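Local atomic coordinates of uncharacterized protein DUF1470 (Jannaschia sp. CCS1, PDB entry 3H0N), a protein that is of unknown function but, with its treble-clef zinc finger and ABATE domain, may act as a stress-induced transcription regulator. Residues R13-L18 with R68-A73; P100-D105 with W110-H115; H151-V156 with L171-R176. One frame throughout, in Å; residues are numbered along the deposited sequence.

Contact 1: R13-L18 with R68-A73; sequences RVSLDL and RLLHTA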
loop_
_atom_site.group_PDB
_atom_site.type_symbol
_atom_site.label_atom_id
_atom_site.label_comp_id
_atom_site.label_asym_id
_atom_site.label_seq_id
_atom_site.Cartn_x
_atom_site.Cartn_y
_atom_site.Cartn_z
ATOM N N ARG A 13 10.219 -3.243 -7.925
ATOM C CA ARG A 13 11.314 -4.068 -8.408
ATOM C C ARG A 13 11.130 -4.454 -9.866
ATOM O O ARG A 13 12.062 -4.337 -10.669
ATOM C CB ARG A 13 11.394 -5.339 -7.565
ATOM C CG ARG A 13 12.447 -6.331 -7.996
ATOM C CD ARG A 13 12.516 -7.554 -7.105
ATOM N NE ARG A 13 11.315 -8.379 -7.033
ATOM C CZ ARG A 13 10.374 -8.360 -6.050
ATOM N NH1 ARG A 13 10.372 -7.497 -5.044
ATOM N NH2 ARG A 13 9.392 -9.246 -6.127
ATOM N N VAL A 14 9.940 -4.906 -10.221
ATOM C CA VAL A 14 9.680 -5.319 -11.585
ATOM C C VAL A 14 9.761 -4.096 -12.508
ATOM O O VAL A 14 10.269 -4.188 -13.621
ATOM C CB VAL A 14 8.336 -6.041 -11.689
ATOM C CG1 VAL A 14 7.891 -6.246 -13.140
ATOM C CG2 VAL A 14 8.396 -7.409 -11.000
ATOM N N SER A 15 9.288 -2.937 -12.053
ATOM C CA SER A 15 9.358 -1.716 -12.881
ATOM C C SER A 15 10.814 -1.401 -13.250
ATOM O O SER A 15 11.134 -1.175 -14.415
ATOM C CB SER A 15 8.812 -0.498 -12.124
ATOM O OG SER A 15 7.406 -0.552 -11.963
ATOM N N LEU A 16 11.681 -1.418 -12.251
ATOM C CA LEU A 16 13.116 -1.129 -12.473
ATOM C C LEU A 16 13.729 -2.144 -13.398
ATOM O O LEU A 16 14.441 -1.790 -14.353
ATOM C CB LEU A 16 13.884 -1.102 -11.149
ATOM C CG LEU A 16 13.442 -0.007 -10.169
ATOM C CD1 LEU A 16 13.968 -0.332 -8.749
ATOM C CD2 LEU A 16 13.911 1.394 -10.588
ATOM N N ASP A 17 13.487 -3.412 -13.118
ATOM C CA ASP A 17 14.066 -4.496 -13.907
ATOM C C ASP A 17 13.568 -4.477 -15.377
ATOM O O ASP A 17 14.365 -4.692 -16.291
ATOM C CB ASP A 17 13.741 -5.858 -13.294
ATOM C CG ASP A 17 14.526 -6.150 -12.029
ATOM O OD1 ASP A 17 15.463 -5.396 -11.714
ATOM O OD2 ASP A 17 14.184 -7.182 -11.403
ATOM N N LEU A 18 12.286 -4.196 -15.553
ATOM C CA LEU A 18 11.681 -4.187 -16.893
ATOM C C LEU A 18 12.260 -3.025 -17.690
ATOM O O LEU A 18 12.660 -3.188 -18.851
ATOM C CB LEU A 18 10.150 -4.100 -16.781
ATOM C CG LEU A 18 9.455 -3.861 -18.123
ATOM C CD1 LEU A 18 9.727 -4.962 -19.157
ATOM C CD2 LEU A 18 7.970 -3.697 -17.824
ATOM N N ARG A 68 8.328 1.416 -21.809
ATOM C CA ARG A 68 8.458 2.775 -22.326
ATOM C C ARG A 68 7.759 3.750 -21.376
ATOM O O ARG A 68 8.331 4.811 -21.002
ATOM C CB ARG A 68 7.868 2.907 -23.728
ATOM C CG ARG A 68 8.601 2.139 -24.846
ATOM C CD ARG A 68 8.102 2.522 -26.250
ATOM N NE ARG A 68 8.538 1.608 -27.317
ATOM C CZ ARG A 68 7.778 0.661 -27.873
ATOM N NH1 ARG A 68 6.521 0.418 -27.449
ATOM N NH2 ARG A 68 8.291 -0.079 -28.846
ATOM N N LEU A 69 6.539 3.395 -20.969
ATOM C CA LEU A 69 5.758 4.232 -20.047
ATOM C C LEU A 69 6.429 4.332 -18.684
ATOM O O LEU A 69 6.532 5.415 -18.085
ATOM C CB LEU A 69 4.340 3.680 -19.922
ATOM C CG LEU A 69 3.527 3.749 -21.211
ATOM C CD1 LEU A 69 2.336 2.778 -21.138
ATOM C CD2 LEU A 69 3.083 5.209 -21.484
ATOM N N LEU A 70 6.905 3.212 -18.148
ATOM C CA LEU A 70 7.531 3.249 -16.818
ATOM C C LEU A 70 8.855 4.001 -16.896
ATOM O O LEU A 70 9.208 4.683 -15.951
ATOM C CB LEU A 70 7.727 1.839 -16.237
ATOM C CG LEU A 70 6.478 1.007 -16.017
ATOM C CD1 LEU A 70 6.804 -0.409 -15.617
ATOM C CD2 LEU A 70 5.554 1.666 -14.981
ATOM N N HIS A 71 9.582 3.863 -18.006
ATOM C CA HIS A 71 10.853 4.608 -18.155
ATOM C C HIS A 71 10.607 6.116 -18.138
ATOM O O HIS A 71 11.318 6.858 -17.449
ATOM C CB HIS A 71 11.630 4.224 -19.394
ATOM C CG HIS A 71 12.950 4.949 -19.484
ATOM N ND1 HIS A 71 13.132 6.066 -20.266
ATOM C CD2 HIS A 71 14.116 4.760 -18.814
ATOM C CE1 HIS A 71 14.366 6.508 -20.111
ATOM N NE2 HIS A 71 14.998 5.725 -19.247
ATOM N N THR A 72 9.587 6.560 -18.852
ATOM C CA THR A 72 9.224 7.989 -18.856
ATOM C C THR A 72 8.915 8.458 -17.433
ATOM O O THR A 72 9.369 9.524 -17.007
ATOM C CB THR A 72 8.063 8.248 -19.786
ATOM O OG1 THR A 72 8.466 7.860 -21.104
ATOM C CG2 THR A 72 7.670 9.718 -19.785
ATOM N N ALA A 73 8.168 7.666 -16.677
ATOM C CA ALA A 73 7.833 8.034 -15.307
ATOM C C ALA A 73 9.052 8.085 -14.416
ATOM O O ALA A 73 9.228 8.997 -13.608
ATOM C CB ALA A 73 6.754 7.040 -14.712
#

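Contact 2: P100-D105 with W110-H115; sequences PELAQD and WRLHHH. With NI (nickel (II) ion), chain C; ACT (acetate ion), chain H.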
loop_
_atom_site.group_PDB
_atom_site.type_symbol
_atom_site.label_atom_id
_atom_site.label_comp_id
_atom_site.label_asym_id
_atom_site.label_seq_id
_atom_site.Cartn_x
_atom_site.Cartn_y
_atom_site.Cartn_z
ATOM N N PRO A 100 -7.645 -3.779 -5.441
ATOM C CA PRO A 100 -6.915 -4.802 -4.686
ATOM C C PRO A 100 -7.757 -5.989 -4.260
ATOM O O PRO A 100 -8.982 -5.870 -4.112
ATOM C CB PRO A 100 -6.391 -4.058 -3.484
ATOM C CG PRO A 100 -6.719 -2.650 -3.666
ATOM C CD PRO A 100 -7.755 -2.521 -4.709
ATOM N N GLU A 101 -7.087 -7.103 -4.015
ATOM C CA GLU A 101 -7.749 -8.345 -3.619
ATOM C C GLU A 101 -6.786 -9.168 -2.762
ATOM O O GLU A 101 -5.645 -9.436 -3.163
ATOM C CB GLU A 101 -8.203 -9.133 -4.873
ATOM C CG GLU A 101 -8.973 -10.411 -4.532
ATOM C CD GLU A 101 -9.560 -11.175 -5.731
ATOM O OE1 GLU A 101 -9.664 -10.596 -6.828
ATOM O OE2 GLU A 101 -9.980 -12.363 -5.532
ATOM N N LEU A 102 -7.300 -9.639 -1.619
ATOM C CA LEU A 102 -6.595 -10.587 -0.777
ATOM C C LEU A 102 -6.711 -11.991 -1.305
ATOM O O LEU A 102 -7.797 -12.419 -1.696
ATOM C CB LEU A 102 -7.148 -10.539 0.648
ATOM C CG LEU A 102 -6.882 -9.284 1.466
ATOM C CD1 LEU A 102 -7.908 -9.167 2.594
ATOM C CD2 LEU A 102 -5.444 -9.296 1.998
ATOM N N ALA A 103 -5.611 -12.735 -1.239
ATOM C CA ALA A 103 -5.644 -14.168 -1.567
ATOM C C ALA A 103 -4.560 -14.894 -0.826
ATOM O O ALA A 103 -3.576 -14.281 -0.406
ATOM C CB ALA A 103 -5.482 -14.367 -3.094
ATOM N N GLN A 104 -4.712 -16.194 -0.672
ATOM C CA GLN A 104 -3.767 -16.980 0.081
ATOM C C GLN A 104 -2.856 -17.776 -0.871
ATOM O O GLN A 104 -3.393 -18.550 -1.706
ATOM C CB GLN A 104 -4.587 -17.894 0.967
ATOM C CG GLN A 104 -3.824 -18.562 2.015
ATOM C CD GLN A 104 -4.737 -19.415 2.873
ATOM O OE1 GLN A 104 -5.697 -20.017 2.371
ATOM N NE2 GLN A 104 -4.462 -19.458 4.169
ATOM N N ASP A 105 -1.522 -17.586 -0.760
ATOM C CA ASP A 105 -0.525 -18.313 -1.534
ATOM C C ASP A 105 -0.682 -19.797 -1.218
ATOM O O ASP A 105 -1.215 -20.161 -0.185
ATOM C CB ASP A 105 0.887 -17.877 -1.143
ATOM C CG ASP A 105 1.273 -16.530 -1.678
ATOM O OD1 ASP A 105 0.607 -15.971 -2.583
ATOM O OD2 ASP A 105 2.339 -16.036 -1.257
ATOM N N TRP A 110 -1.207 -15.114 3.403
ATOM C CA TRP A 110 -2.124 -14.142 2.840
ATOM C C TRP A 110 -1.348 -12.962 2.261
ATOM O O TRP A 110 -0.392 -12.458 2.871
ATOM C CB TRP A 110 -3.066 -13.605 3.919
ATOM C CG TRP A 110 -4.061 -14.575 4.316
ATOM C CD1 TRP A 110 -3.992 -15.461 5.377
ATOM C CD2 TRP A 110 -5.298 -14.850 3.653
ATOM N NE1 TRP A 110 -5.113 -16.227 5.413
ATOM C CE2 TRP A 110 -5.941 -15.886 4.375
ATOM C CE3 TRP A 110 -5.934 -14.327 2.519
ATOM C CZ2 TRP A 110 -7.169 -16.397 3.987
ATOM C CZ3 TRP A 110 -7.163 -14.831 2.146
ATOM C CH2 TRP A 110 -7.766 -15.858 2.875
ATOM N N ARG A 111 -1.753 -12.528 1.074
ATOM C CA ARG A 111 -1.136 -11.419 0.346
ATOM C C ARG A 111 -2.196 -10.471 -0.136
ATOM O O ARG A 111 -3.274 -10.909 -0.551
ATOM C CB ARG A 111 -0.359 -11.893 -0.868
ATOM C CG ARG A 111 0.634 -13.009 -0.658
ATOM C CD ARG A 111 1.847 -12.461 -0.061
ATOM N NE ARG A 111 2.895 -13.483 0.034
ATOM C CZ ARG A 111 4.015 -13.286 0.719
ATOM N NH1 ARG A 111 4.230 -12.133 1.334
ATOM N NH2 ARG A 111 4.914 -14.267 0.799
ATOM N N LEU A 112 -1.879 -9.181 -0.144
ATOM C CA LEU A 112 -2.718 -8.179 -0.817
ATOM C C LEU A 112 -2.195 -7.997 -2.225
ATOM O O LEU A 112 -1.054 -7.539 -2.416
ATOM C CB LEU A 112 -2.705 -6.838 -0.092
ATOM C CG LEU A 112 -3.652 -5.767 -0.654
ATOM C CD1 LEU A 112 -5.144 -6.216 -0.715
ATOM C CD2 LEU A 112 -3.514 -4.458 0.096
ATOM N N HIS A 113 -2.983 -8.382 -3.221
ATOM C CA HIS A 113 -2.649 -8.199 -4.632
ATOM C C HIS A 113 -3.201 -6.884 -5.081
ATOM O O HIS A 113 -4.311 -6.528 -4.748
ATOM C CB HIS A 113 -3.260 -9.328 -5.444
ATOM C CG HIS A 113 -2.675 -10.657 -5.098
ATOM N ND1 HIS A 113 -1.572 -11.177 -5.754
ATOM C CD2 HIS A 113 -2.992 -11.548 -4.125
ATOM C CE1 HIS A 113 -1.254 -12.340 -5.199
ATOM N NE2 HIS A 113 -2.096 -12.589 -4.207
ATOM N N HIS A 114 -2.435 -6.131 -5.864
ATOM C CA HIS A 114 -2.836 -4.804 -6.341
ATOM C C HIS A 114 -3.476 -4.872 -7.710
ATOM O O HIS A 114 -3.192 -4.076 -8.606
ATOM C CB HIS A 114 -1.633 -3.873 -6.250
ATOM C CG HIS A 114 -1.292 -3.592 -4.847
ATOM N ND1 HIS A 114 -0.387 -4.342 -4.138
ATOM C CD2 HIS A 114 -1.843 -2.729 -3.974
ATOM C CE1 HIS A 114 -0.360 -3.906 -2.885
ATOM N NE2 HIS A 114 -1.239 -2.923 -2.758
ATOM N N HIS A 115 -4.400 -5.822 -7.799
ATOM C CA HIS A 115 -5.186 -6.109 -8.998
ATOM C C HIS A 115 -6.169 -7.205 -8.587
ATOM O O HIS A 115 -5.899 -7.967 -7.661
ATOM C CB HIS A 115 -4.290 -6.636 -10.135
ATOM C CG HIS A 115 -3.571 -7.882 -9.747
ATOM N ND1 HIS A 115 -4.075 -9.135 -10.011
ATOM C CD2 HIS A 115 -2.417 -8.078 -9.066
ATOM C CE1 HIS A 115 -3.286 -10.041 -9.469
ATOM N NE2 HIS A 115 -2.255 -9.419 -8.912
HETATM NI NI NI C . -0.375 -9.856 -7.517
HETATM C C ACT H . 1.110 -7.096 -5.938
HETATM O O ACT H . 1.150 -6.309 -4.956
HETATM O OXT ACT H . 0.045 -7.310 -6.593
HETATM C CH3 ACT H . 2.360 -7.814 -6.305
HETATM O O HOH W 1 -1.801 -14.837 -2.648
HETATM O O HOH W 2 4.447 -17.192 -0.033
#

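Contact 3: H151-V156 with L171-R176; sequences HRCDRV and LACQNR. With ZN (zinc ion), chain B; NA (sodium ion), chain D.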
loop_
_atom_site.group_PDB
_atom_site.type_symbol
_atom_site.label_atom_id
_atom_site.label_comp_id
_atom_site.label_asym_id
_atom_site.label_seq_id
_atom_site.Cartn_x
_atom_site.Cartn_y
_atom_site.Cartn_z
ATOM N N HIS A 151 29.981 6.110 -16.839
ATOM C CA HIS A 151 30.115 6.379 -18.267
ATOM C C HIS A 151 29.420 5.319 -19.083
ATOM O O HIS A 151 29.579 4.085 -18.870
ATOM C CB HIS A 151 31.604 6.447 -18.616
ATOM C CG HIS A 151 31.906 6.612 -20.086
ATOM N ND1 HIS A 151 31.699 7.805 -20.741
ATOM C CD2 HIS A 151 32.422 5.755 -21.003
ATOM C CE1 HIS A 151 32.093 7.669 -22.000
ATOM N NE2 HIS A 151 32.536 6.446 -22.188
ATOM N N ARG A 152 28.645 5.769 -20.078
ATOM C CA ARG A 152 27.870 4.860 -20.916
ATOM C C ARG A 152 27.080 3.841 -20.084
ATOM O O ARG A 152 27.070 2.620 -20.334
ATOM C CB ARG A 152 28.727 4.196 -21.995
ATOM C CG ARG A 152 29.133 5.140 -23.059
ATOM C CD ARG A 152 29.880 4.447 -24.166
ATOM N NE ARG A 152 30.230 5.421 -25.177
ATOM C CZ ARG A 152 30.821 5.150 -26.324
ATOM N NH1 ARG A 152 31.159 3.912 -26.625
ATOM N NH2 ARG A 152 31.042 6.140 -27.164
ATOM N N CYS A 153 26.385 4.385 -19.090
ATOM C CA CYS A 153 25.314 3.630 -18.448
ATOM C C CYS A 153 24.187 4.561 -18.125
ATOM O O CYS A 153 24.400 5.506 -17.355
ATOM C CB CYS A 153 25.789 2.951 -17.197
ATOM S SG CYS A 153 24.541 1.802 -16.527
ATOM N N ASP A 154 23.013 4.334 -18.698
ATOM C CA ASP A 154 21.815 5.080 -18.275
ATOM C C ASP A 154 20.725 4.211 -17.690
ATOM O O ASP A 154 19.536 4.556 -17.710
ATOM C CB ASP A 154 21.301 5.985 -19.383
ATOM C CG ASP A 154 20.678 5.245 -20.524
ATOM O OD1 ASP A 154 20.802 4.032 -20.656
ATOM O OD2 ASP A 154 20.025 5.939 -21.331
ATOM N N ARG A 155 21.146 3.122 -17.091
ATOM C CA ARG A 155 20.212 2.290 -16.360
ATOM C C ARG A 155 19.704 3.035 -15.131
ATOM O O ARG A 155 20.375 3.889 -14.552
ATOM C CB ARG A 155 20.846 0.966 -15.961
ATOM C CG ARG A 155 21.337 0.100 -17.090
ATOM C CD ARG A 155 20.302 -0.250 -18.124
ATOM N NE ARG A 155 20.193 0.745 -19.165
ATOM C CZ ARG A 155 19.258 0.730 -20.125
ATOM N NH1 ARG A 155 18.355 -0.232 -20.211
ATOM N NH2 ARG A 155 19.236 1.684 -21.059
ATOM N N VAL A 156 18.491 2.675 -14.748
ATOM C CA VAL A 156 17.806 3.300 -13.610
ATOM C C VAL A 156 18.013 2.474 -12.341
ATOM O O VAL A 156 18.303 1.278 -12.371
ATOM C CB VAL A 156 16.291 3.502 -13.868
ATOM C CG1 VAL A 156 16.066 4.380 -15.099
ATOM C CG2 VAL A 156 15.526 2.207 -13.957
ATOM N N LEU A 171 26.508 -2.939 -8.512
ATOM C CA LEU A 171 27.859 -3.212 -8.060
ATOM C C LEU A 171 28.817 -3.226 -9.246
ATOM O O LEU A 171 29.957 -2.781 -9.163
ATOM C CB LEU A 171 27.873 -4.529 -7.271
ATOM C CG LEU A 171 29.210 -4.970 -6.727
ATOM C CD1 LEU A 171 29.828 -3.937 -5.829
ATOM C CD2 LEU A 171 29.015 -6.343 -5.997
ATOM N N ALA A 172 28.346 -3.667 -10.414
ATOM C CA ALA A 172 29.151 -3.702 -11.592
ATOM C C ALA A 172 29.693 -2.312 -11.930
ATOM O O ALA A 172 30.882 -2.100 -12.117
ATOM C CB ALA A 172 28.346 -4.311 -12.772
ATOM N N CYS A 173 28.810 -1.310 -11.966
ATOM C CA CYS A 173 29.231 0.040 -12.269
ATOM C C CYS A 173 30.036 0.653 -11.136
ATOM O O CYS A 173 31.000 1.358 -11.377
ATOM C CB CYS A 173 28.014 0.907 -12.633
ATOM S SG CYS A 173 27.258 0.464 -14.237
ATOM N N GLN A 174 29.657 0.383 -9.902
ATOM C CA GLN A 174 30.464 0.782 -8.749
ATOM C C GLN A 174 31.913 0.279 -8.911
ATOM O O GLN A 174 32.868 1.007 -8.644
ATOM C CB GLN A 174 29.799 0.281 -7.444
ATOM C CG GLN A 174 30.307 0.915 -6.192
ATOM C CD GLN A 174 29.612 2.253 -5.892
ATOM O OE1 GLN A 174 28.364 2.374 -5.903
ATOM N NE2 GLN A 174 30.413 3.237 -5.518
ATOM N N ASN A 175 32.067 -0.987 -9.267
ATOM C CA ASN A 175 33.406 -1.627 -9.425
ATOM C C ASN A 175 34.179 -1.071 -10.599
ATOM O O ASN A 175 35.394 -0.875 -10.504
ATOM C CB ASN A 175 33.249 -3.139 -9.639
ATOM C CG ASN A 175 32.982 -3.885 -8.386
ATOM O OD1 ASN A 175 33.209 -3.376 -7.291
ATOM N ND2 ASN A 175 32.545 -5.133 -8.530
ATOM N N ARG A 176 33.489 -0.826 -11.712
ATOM C CA ARG A 176 34.152 -0.263 -12.904
ATOM C C ARG A 176 34.741 1.111 -12.614
ATOM O O ARG A 176 35.864 1.408 -12.957
ATOM C CB ARG A 176 33.177 -0.201 -14.052
ATOM C CG ARG A 176 33.828 0.127 -15.402
ATOM C CD ARG A 176 32.826 0.035 -16.534
ATOM N NE ARG A 176 31.776 -0.887 -16.140
ATOM C CZ ARG A 176 30.529 -0.559 -15.802
ATOM N NH1 ARG A 176 30.071 0.692 -15.879
ATOM N NH2 ARG A 176 29.710 -1.528 -15.404
HETATM ZN ZN ZN B . 25.257 1.590 -14.318
HETATM NA NA NA D . 25.586 7.404 -16.877
HETATM O O HOH W 3 31.328 2.648 -17.405
HETATM O O HOH W 4 25.871 7.555 -19.243
HETATM O O HOH W 5 23.503 8.761 -18.064
HETATM O O HOH W 6 26.645 9.452 -16.552
#

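Contact 1: R13-L18 with R68-A73
Helix-to-helix packing in the interior of the ABATE domain brings Ser15 and Leu18 of helix 10-22 against Leu70 of helix 58-78. It illustrates how one branched side chain can carry the contact between two helices: the closest alpha carbons, Ser15 CA and Leu70 CA, are 6.6 Å from each other. Leu70 points toward the other helix and does most of the touching with one methyl. Its CD1 lies 3.7 Å from Ser15 OG and 4.1 Å from Leu18 CD2, so that two residues about one turn apart on helix 10-22 both touch the same methyl. Ser15 keeps OG anti to its own carbonyl carbon (chi1 -71°), and from there the hydroxyl hydrogen-bonds the carbonyl O of Gly11, one turn back. The buried oxygen thus has a polar partner within its own helix, and toward Leu70 it offers only van der Waals contact. Cys129 and Leu133 of helix 121-138 also touch Leu70, while Leu44, Phe63 and Leu66 pack on Leu18. The two leucine side chains cross at about a right angle, meeting through one methyl from each, Leu18 CD2 and Leu70 CD1.

Contact 2: P100-D105 with W110-H115
Asp105 and Arg111 close one end of a two-stranded antiparallel beta hairpin with a salt bridge, Arg111 NE to Asp105 OD2 at 2.9 Å. The Arg111 chain, bent at chi2 (-78°), brings NE there. The bond is nearly straight (175°) and lies in the guanidinium plane, but it reaches the oxygen from above the carboxylate plane. A water joins the same OD2 to Arg111 NH2, so two links tie the groups together. On the hairpin face of Gln104 and Trp110, the glutamine lies across the indole. Gln104 CB sits 3.9 Å above the centre of the six-membered ring; in the conformer described, its amide, turned 26° from the ring plane, stacks farther along it while NE2 bonds to the carbonyl O of Gly108. An alanine in place of Trp110 would probably leave Gln104 without the surface it lies on and open a gap beside Leu102 CB. Farther along this face, Leu112 CD1 packs between Pro100 CB and Leu102, and Ala134 of the second subunit covers both leucines.

Backbone pairs set this register: Glu101 with His113 and Ala103 with Arg111 each exchange two N-H...O bonds. The opposite face presents His113, whose ND1 binds nickel at 2.5 Å. His114, centre of an inverse gamma turn, carries the chain round to the second ligand, His115, and grips an acetate, probably from the crystallisation liquor, through N and ND1. A second water accepts a bond from His113 NE2 and donates one to Asp105 OD1, 2.7 Å away.

Contact 3: H151-V156 with L171-R176
The thiolate sulfur of Cys173 is gripped from several sides: it binds zinc at 2.3 Å and receives two weak hydrogen bonds from Arg176, one from NH1 at 3.3 Å and one from NH2 at 3.4 Å. Across the metal, Cys153 SG completes the link between the segments with a bond of the same 2.3 Å, and the two sulfurs stand 3.8 Å apart as neighbouring ligands on one ion. The contact thus exemplifies a metal doing the work of a hydrophobic core, since the two cysteines are the residues that meet and Cys153 CA and Cys173 CA remain 8.1 Å apart. Cys153 carries SG anti to its backbone N (chi1 -171°), reaching out from the loop, whereas Cys173 holds SG anti to its carbonyl carbon (chi1 -70°) and presents it from the first turn of helix 171-180. Cys148 and Cys169 supply the other two sulfurs.

Second-shell donors probably ease the negative charge gathered on the thiolates. The backbone N of Arg155 likewise gives Cys153 SG a weak hydrogen bond. Arg176 NH1 also donates to a water that in turn donates to His151 O, a bridge from helix back to loop. The carbonyl O of Cys153 faces a different ion, binding sodium at 2.3 Å together with the carbonyls of Cys148 and Ala150 and three waters. Next along the loop, Arg155 NH2 pairs with Asp154 OD1 at 2.9 Å, on the syn side but 30° out of the carboxylate plane, while its other nitrogens bond to carbonyls of Asn20, Thr23 and Ser26. A four-cysteine zinc site with one ligand pair around a loop and the other at the start of a helix is the signature of the treble-clef finger, here of the CGNR family.

How the contacts relate
The three contacts follow one another along the chain, each closing before the next opens. Contacts 1 and 2 belong to the putative stress-induced transcription regulator region, the first near the centre of the chain and the second on the hairpin 101-104/110-113, with centres 22 Å apart. Contact 3 lies in the zinc finger, 35 Å from contact 2 between centres and on the opposite side of the chain's centre. Contact 1 touches contact 3 directly: Leu16 CD2 meets Val156 CG2 at 3.8 Å, so helix 10-22 also packs against the finger. A helical core thus joins the zinc finger on one side and the hairpin, which the second subunit contacts, on the other; a regulatory role remains inferred.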